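Local coordinates for protein pectinesterase (Sitophilus oryzae, PDB 4PMH) that hydrolyses the methyl esters of pectin to release methanol and probably serves the weevil in digesting plant cell walls, at residues Ser317-Asp320 with Gly321-Thr325; Val159-Val162 with Asn163-Ile166. One frame throughout, in Å; residues are numbered along the deposited sequence.

Both contacts are local bends of the chain in a right-handed parallel beta-helix, and both lie away from the probable catalytic residues. Their centres are about 27 Å apart, without touching. Contact 2 sits within the helix, about 13 Å from the chain centre, where strand 160-162 of one parallel sheet turns into strand 165-168 of the next; contact 1, centred about 20 Å out, follows strand 318-319, an outermost strand of that second sheet. Four of five touching residues are buried in each, and aliphatic side chains meet inside each bend. Each has a side-chain anchor, Asp-320 to a threonine hydroxyl in contact 1 and Asn-163 to two backbone carbonyls in contact 2; only contact 1 adds a weak turn-closing hydrogen bond.

Contact 1: residues Ser317-Asp320 with Gly321-Thr325; sequences STID and GIINT
Ile-319 and Ile-323 meet across the mouth of the bend that follows strand 318-319, and theirs is the apolar part of the contact. The CG2 branch of Ile-319 does the touching, lying 4.0 Å from CD1 of Ile-323 and 4.1 Å from its CG1. The two side chains cross at about a right angle, the methyl of one lying against the CG1–CD1 arm of the other. CG2 of Ile-319 stands opposite its backbone N, while in Ile-323 CG1 lies between N and the carbonyl carbon (chi1 62°), directing the long branch back at the strand. Leu-288 and Arg-10 touch both residues, so the pair is packed into its surroundings.

The backbone supplies the polar link. Ile-322 N donates to Asp-320 O at 2.7 Å, a weak bond bent to 148° at the hydrogen, which closes the turn around Gly-321. CG1 of Ile-322 also rests 3.7 Å from Asp-320 O, adding an aliphatic neighbour to the same carbonyl, and this side chain goes on to pack against Trp-280 and Ser-281 of helix 278-283.

The carboxylate of Asp-320 turns from the bend, and its OD2 is hydrogen-bonded to Thr-275 OG1 on the adjacent strand 273-276, tying the start of the turn to the sheet. With Gly-321 at its centre, the bend is an inverse gamma turn, here taking the chain out of an outermost strand of a parallel beta-helix sheet into the loop before strand 329-330.

Contact 2: residues Val159-Val162 with Asn163-Ile166; sequences VQIV and NLSI
The bend between two successive strands of the parallel beta-helix, 160-162 and 165-168, brings Ile-161 against Leu-164 and Ile-166 on its inner side. CG2 of Ile-161 is the touching branch: it lies 3.7 Å from CD1 of Leu-164 and 4.1 Å from CG, and it reaches CD1 of Ile-166 more loosely at 4.4 Å. The side chains of Ile-161 and Leu-164 cross obliquely. In Leu-164 the CG carbon is held between the backbone N and the carbonyl carbon (chi1 55°), a setting that folds the branched end back over the preceding residues; CG thereby comes to 3.5 Å from Val-162 O.

Strand 160-162 belongs to one parallel sheet of the helix and strand 165-168 to another, and the chain changes direction at Asn-163, whose backbone is in the left-handed region (phi 52°, psi 54°). Ile-161 and Ile-166 both continue inward onto Phe-152 and Leu-181 from the strands 152-154 and 181-183 of a third sheet, so the aliphatic cluster is part of the helix interior.

Val-162 points away from the bend and packs across Asn-163 at about a right angle, CG1 of Val-162 3.9 Å from CB of Asn-163. The Asn-163 amide is turned from the contact, and its ND2 donates to the carbonyls of both Gly-93 and Gly-95, two hydrogen bonds that would limit rotation of the amide and fasten the corner to the preceding coil.

Contact 1: residues Ser317-Asp320 with Gly321-Thr325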
ATOM      1  N   SER A 317     -10.557   8.147  12.807  1.00 13.61           N
ATOM      2  CA  SER A 317      -9.204   7.745  13.079  1.00 13.34           C
ATOM      3  C   SER A 317      -8.518   8.758  14.005  1.00 14.36           C
ATOM      4  O   SER A 317      -8.968   9.901  14.160  1.00 13.58           O
ATOM      5  CB  SER A 317      -8.437   7.596  11.774  1.00 12.85           C
ATOM      6  OG  SER A 317      -8.909   6.474  11.050  1.00 12.75           O
ATOM      7  N   THR A 318      -7.435   8.300  14.615  1.00 14.06           N
ATOM      8  CA  THR A 318      -6.592   9.124  15.444  1.00 16.08           C
ATOM      9  C   THR A 318      -5.454   9.704  14.597  1.00 15.51           C
ATOM     10  O   THR A 318      -4.704   8.966  13.974  1.00 15.07           O
ATOM     11  CB  THR A 318      -6.014   8.280  16.591  1.00 16.86           C
ATOM     12  OG1 THR A 318      -7.089   7.824  17.439  1.00 19.15           O
ATOM     13  CG2 THR A 318      -5.023   9.083  17.408  1.00 17.66           C
ATOM     14  N   ILE A 319      -5.333  11.016  14.563  1.00 15.58           N
ATOM     15  CA  ILE A 319      -4.260  11.662  13.814  1.00 15.62           C
ATOM     16  C   ILE A 319      -3.394  12.399  14.827  1.00 15.79           C
ATOM     17  O   ILE A 319      -3.881  13.303  15.513  1.00 14.82           O
ATOM     18  CB  ILE A 319      -4.807  12.632  12.765  1.00 16.34           C
ATOM     19  CG1 ILE A 319      -5.802  11.903  11.838  1.00 17.57           C
ATOM     20  CG2 ILE A 319      -3.676  13.246  11.961  1.00 16.48           C
ATOM     21  CD1 ILE A 319      -6.414  12.780  10.760  1.00 17.92           C
ATOM     22  N   ASP A 320      -2.123  12.022  14.952  1.00 14.74           N
ATOM     23  CA  ASP A 320      -1.284  12.678  15.959  1.00 15.02           C
ATOM     24  C   ASP A 320      -0.780  14.012  15.430  1.00 15.75           C
ATOM     25  O   ASP A 320      -0.936  14.321  14.258  1.00 15.47           O
ATOM     26  CB  ASP A 320      -0.160  11.768  16.456  1.00 14.92           C
ATOM     27  CG  ASP A 320      -0.672  10.633  17.341  1.00 14.94           C
ATOM     28  OD1 ASP A 320      -1.746  10.742  17.953  1.00 15.58           O
ATOM     29  OD2 ASP A 320      -0.031   9.585  17.426  1.00 16.04           O
ATOM     30  N   GLY A 321      -0.225  14.823  16.321  1.00 16.78           N
ATOM     31  CA  GLY A 321       0.186  16.165  15.982  1.00 18.48           C
ATOM     32  C   GLY A 321       1.489  16.199  15.232  1.00 19.71           C
ATOM     33  O   GLY A 321       2.381  16.945  15.587  1.00 21.00           O
ATOM     34  N   ILE A 322       1.588  15.405  14.177  1.00 21.24           N
ATOM     35  CA  ILE A 322       2.782  15.346  13.358  1.00 22.13           C
ATOM     36  C   ILE A 322       2.538  16.042  12.021  1.00 23.51           C
ATOM     37  O   ILE A 322       3.460  16.230  11.235  1.00 22.57           O
ATOM     38  CB  ILE A 322       3.183  13.886  13.110  1.00 22.95           C
ATOM     39  CG1 ILE A 322       2.053  13.118  12.415  1.00 22.31           C
ATOM     40  CG2 ILE A 322       3.521  13.216  14.441  1.00 24.38           C
ATOM     41  CD1 ILE A 322       2.504  11.854  11.731  1.00 22.83           C
ATOM     42  N   ILE A 323       1.288  16.433  11.770  1.00 24.95           N
ATOM     43  CA  ILE A 323       0.919  17.009  10.481  1.00 25.74           C
ATOM     44  C   ILE A 323       0.671  18.497  10.552  1.00 26.26           C
ATOM     45  O   ILE A 323       0.448  19.083  11.625  1.00 27.49           O
ATOM     46  CB  ILE A 323      -0.337  16.344   9.874  1.00 26.72           C
ATOM     47  CG1 ILE A 323      -1.565  16.553  10.781  1.00 27.75           C
ATOM     48  CG2 ILE A 323      -0.081  14.863   9.632  1.00 26.77           C
ATOM     49  CD1 ILE A 323      -2.874  16.598  10.029  1.00 28.69           C
ATOM     50  N   ASN A 324       0.701  19.093   9.375  1.00 26.18           N
ATOM     51  CA  ASN A 324       0.270  20.453   9.188  1.00 26.44           C
ATOM     52  C   ASN A 324      -1.249  20.549   9.371  1.00 25.29           C
ATOM     53  O   ASN A 324      -2.015  20.202   8.489  1.00 23.66           O
ATOM     54  CB  ASN A 324       0.656  20.913   7.798  1.00 28.12           C
ATOM     55  CG  ASN A 324       0.479  22.390   7.626  1.00 29.25           C
ATOM     56  OD1 ASN A 324      -0.426  22.982   8.199  1.00 30.75           O
ATOM     57  ND2 ASN A 324       1.353  23.001   6.839  1.00 32.29           N
ATOM     58  N   THR A 325      -1.655  21.054  10.521  1.00 24.35           N
ATOM     59  CA  THR A 325      -3.039  20.987  10.969  1.00 25.27           C
ATOM     60  C   THR A 325      -3.979  21.908  10.174  1.00 23.38           C
ATOM     61  O   THR A 325      -5.192  21.658  10.111  1.00 21.65           O
ATOM     62  CB  THR A 325      -3.093  21.253  12.500  1.00 27.41           C
ATOM     63  OG1 THR A 325      -3.200  20.002  13.187  1.00 29.70           O
ATOM     64  CG2 THR A 325      -4.250  22.132  12.914  1.00 29.77           C
TER

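Contact 2: residues Val159-Val162 with Asn163-Ile166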
ATOM      1  N   VAL A 159      -5.429 -13.663  -2.342  1.00 11.18           N
ATOM      2  CA  VAL A 159      -4.314 -13.917  -1.479  1.00 11.42           C
ATOM      3  C   VAL A 159      -4.552 -13.284  -0.114  1.00 10.88           C
ATOM      4  O   VAL A 159      -5.008 -12.135  -0.022  1.00 10.42           O
ATOM      5  CB  VAL A 159      -3.003 -13.332  -2.068  1.00 11.69           C
ATOM      6  CG1 VAL A 159      -1.880 -13.472  -1.073  1.00 12.06           C
ATOM      7  CG2 VAL A 159      -2.664 -14.033  -3.361  1.00 11.73           C
ATOM      8  N   GLN A 160      -4.208 -14.039   0.928  1.00 10.66           N
ATOM      9  CA  GLN A 160      -4.187 -13.564   2.292  1.00 11.27           C
ATOM     10  C   GLN A 160      -2.718 -13.529   2.780  1.00 11.77           C
ATOM     11  O   GLN A 160      -1.972 -14.505   2.603  1.00 11.84           O
ATOM     12  CB  GLN A 160      -5.033 -14.485   3.195  1.00 11.70           C
ATOM     13  CG  GLN A 160      -6.509 -14.569   2.802  1.00 11.72           C
ATOM     14  CD  GLN A 160      -7.315 -15.483   3.716  1.00 12.02           C
ATOM     15  OE1 GLN A 160      -6.757 -16.339   4.415  1.00 12.68           O
ATOM     16  NE2 GLN A 160      -8.629 -15.337   3.687  1.00 12.52           N
ATOM     17  N   ILE A 161      -2.304 -12.396   3.358  1.00 12.16           N
ATOM     18  CA  ILE A 161      -0.964 -12.239   3.917  1.00 12.53           C
ATOM     19  C   ILE A 161      -1.159 -11.943   5.394  1.00 12.74           C
ATOM     20  O   ILE A 161      -1.849 -10.988   5.738  1.00 12.54           O
ATOM     21  CB  ILE A 161      -0.186 -11.070   3.251  1.00 13.21           C
ATOM     22  CG1 ILE A 161       0.012 -11.308   1.760  1.00 13.59           C
ATOM     23  CG2 ILE A 161       1.174 -10.917   3.911  1.00 13.57           C
ATOM     24  CD1 ILE A 161       0.612 -10.102   1.030  1.00 14.54           C
ATOM     25  N   VAL A 162      -0.572 -12.758   6.263  1.00 12.42           N
ATOM     26  CA  VAL A 162      -0.945 -12.754   7.680  1.00 12.25           C
ATOM     27  C   VAL A 162       0.280 -12.905   8.561  1.00 12.11           C
ATOM     28  O   VAL A 162       1.162 -13.699   8.249  1.00 11.70           O
ATOM     29  CB  VAL A 162      -1.887 -13.934   7.977  1.00 12.56           C
ATOM     30  CG1 VAL A 162      -2.385 -13.903   9.420  1.00 12.94           C
ATOM     31  CG2 VAL A 162      -3.032 -13.946   6.986  1.00 13.05           C
ATOM     32  N   ASN A 163       0.323 -12.152   9.661  1.00 12.23           N
ATOM     33  CA  ASN A 163       1.308 -12.379  10.719  1.00 12.40           C
ATOM     34  C   ASN A 163       2.764 -12.429  10.219  1.00 12.16           C
ATOM     35  O   ASN A 163       3.508 -13.345  10.501  1.00 12.01           O
ATOM     36  CB  ASN A 163       0.959 -13.666  11.489  1.00 13.54           C
ATOM     37  CG  ASN A 163       1.731 -13.795  12.798  1.00 14.74           C
ATOM     38  OD1 ASN A 163       2.007 -12.801  13.457  1.00 17.23           O
ATOM     39  ND2 ASN A 163       2.064 -15.015  13.178  1.00 16.02           N
ATOM     40  N   LEU A 164       3.194 -11.415   9.501  1.00 11.67           N
ATOM     41  CA  LEU A 164       4.569 -11.402   9.070  1.00 12.08           C
ATOM     42  C   LEU A 164       4.964  -9.981   8.710  1.00 11.77           C
ATOM     43  O   LEU A 164       4.116  -9.080   8.634  1.00 11.78           O
ATOM     44  CB  LEU A 164       4.772 -12.379   7.892  1.00 12.65           C
ATOM     45  CG  LEU A 164       3.885 -12.222   6.657  1.00 13.33           C
ATOM     46  CD1 LEU A 164       4.331 -11.031   5.812  1.00 13.74           C
ATOM     47  CD2 LEU A 164       3.889 -13.489   5.813  1.00 14.06           C
ATOM     48  N   SER A 165       6.257  -9.791   8.520  1.00 12.03           N
ATOM     49  CA  SER A 165       6.822  -8.482   8.244  1.00 12.19           C
ATOM     50  C   SER A 165       7.474  -8.487   6.863  1.00 11.96           C
ATOM     51  O   SER A 165       8.254  -9.392   6.530  1.00 12.05           O
ATOM     52  CB  SER A 165       7.876  -8.144   9.305  1.00 12.43           C
ATOM     53  OG  SER A 165       7.335  -8.063  10.622  1.00 12.13           O
ATOM     54  N   ILE A 166       7.197  -7.455   6.078  1.00 11.70           N
ATOM     55  CA  ILE A 166       7.819  -7.293   4.783  1.00 11.77           C
ATOM     56  C   ILE A 166       8.521  -5.955   4.769  1.00 12.13           C
ATOM     57  O   ILE A 166       7.920  -4.932   5.091  1.00 11.76           O
ATOM     58  CB  ILE A 166       6.793  -7.318   3.610  1.00 11.39           C
ATOM     59  CG1 ILE A 166       5.904  -8.573   3.663  1.00 11.52           C
ATOM     60  CG2 ILE A 166       7.513  -7.265   2.281  1.00 11.08           C
ATOM     61  CD1 ILE A 166       4.646  -8.486   2.826  1.00 11.53           C
TER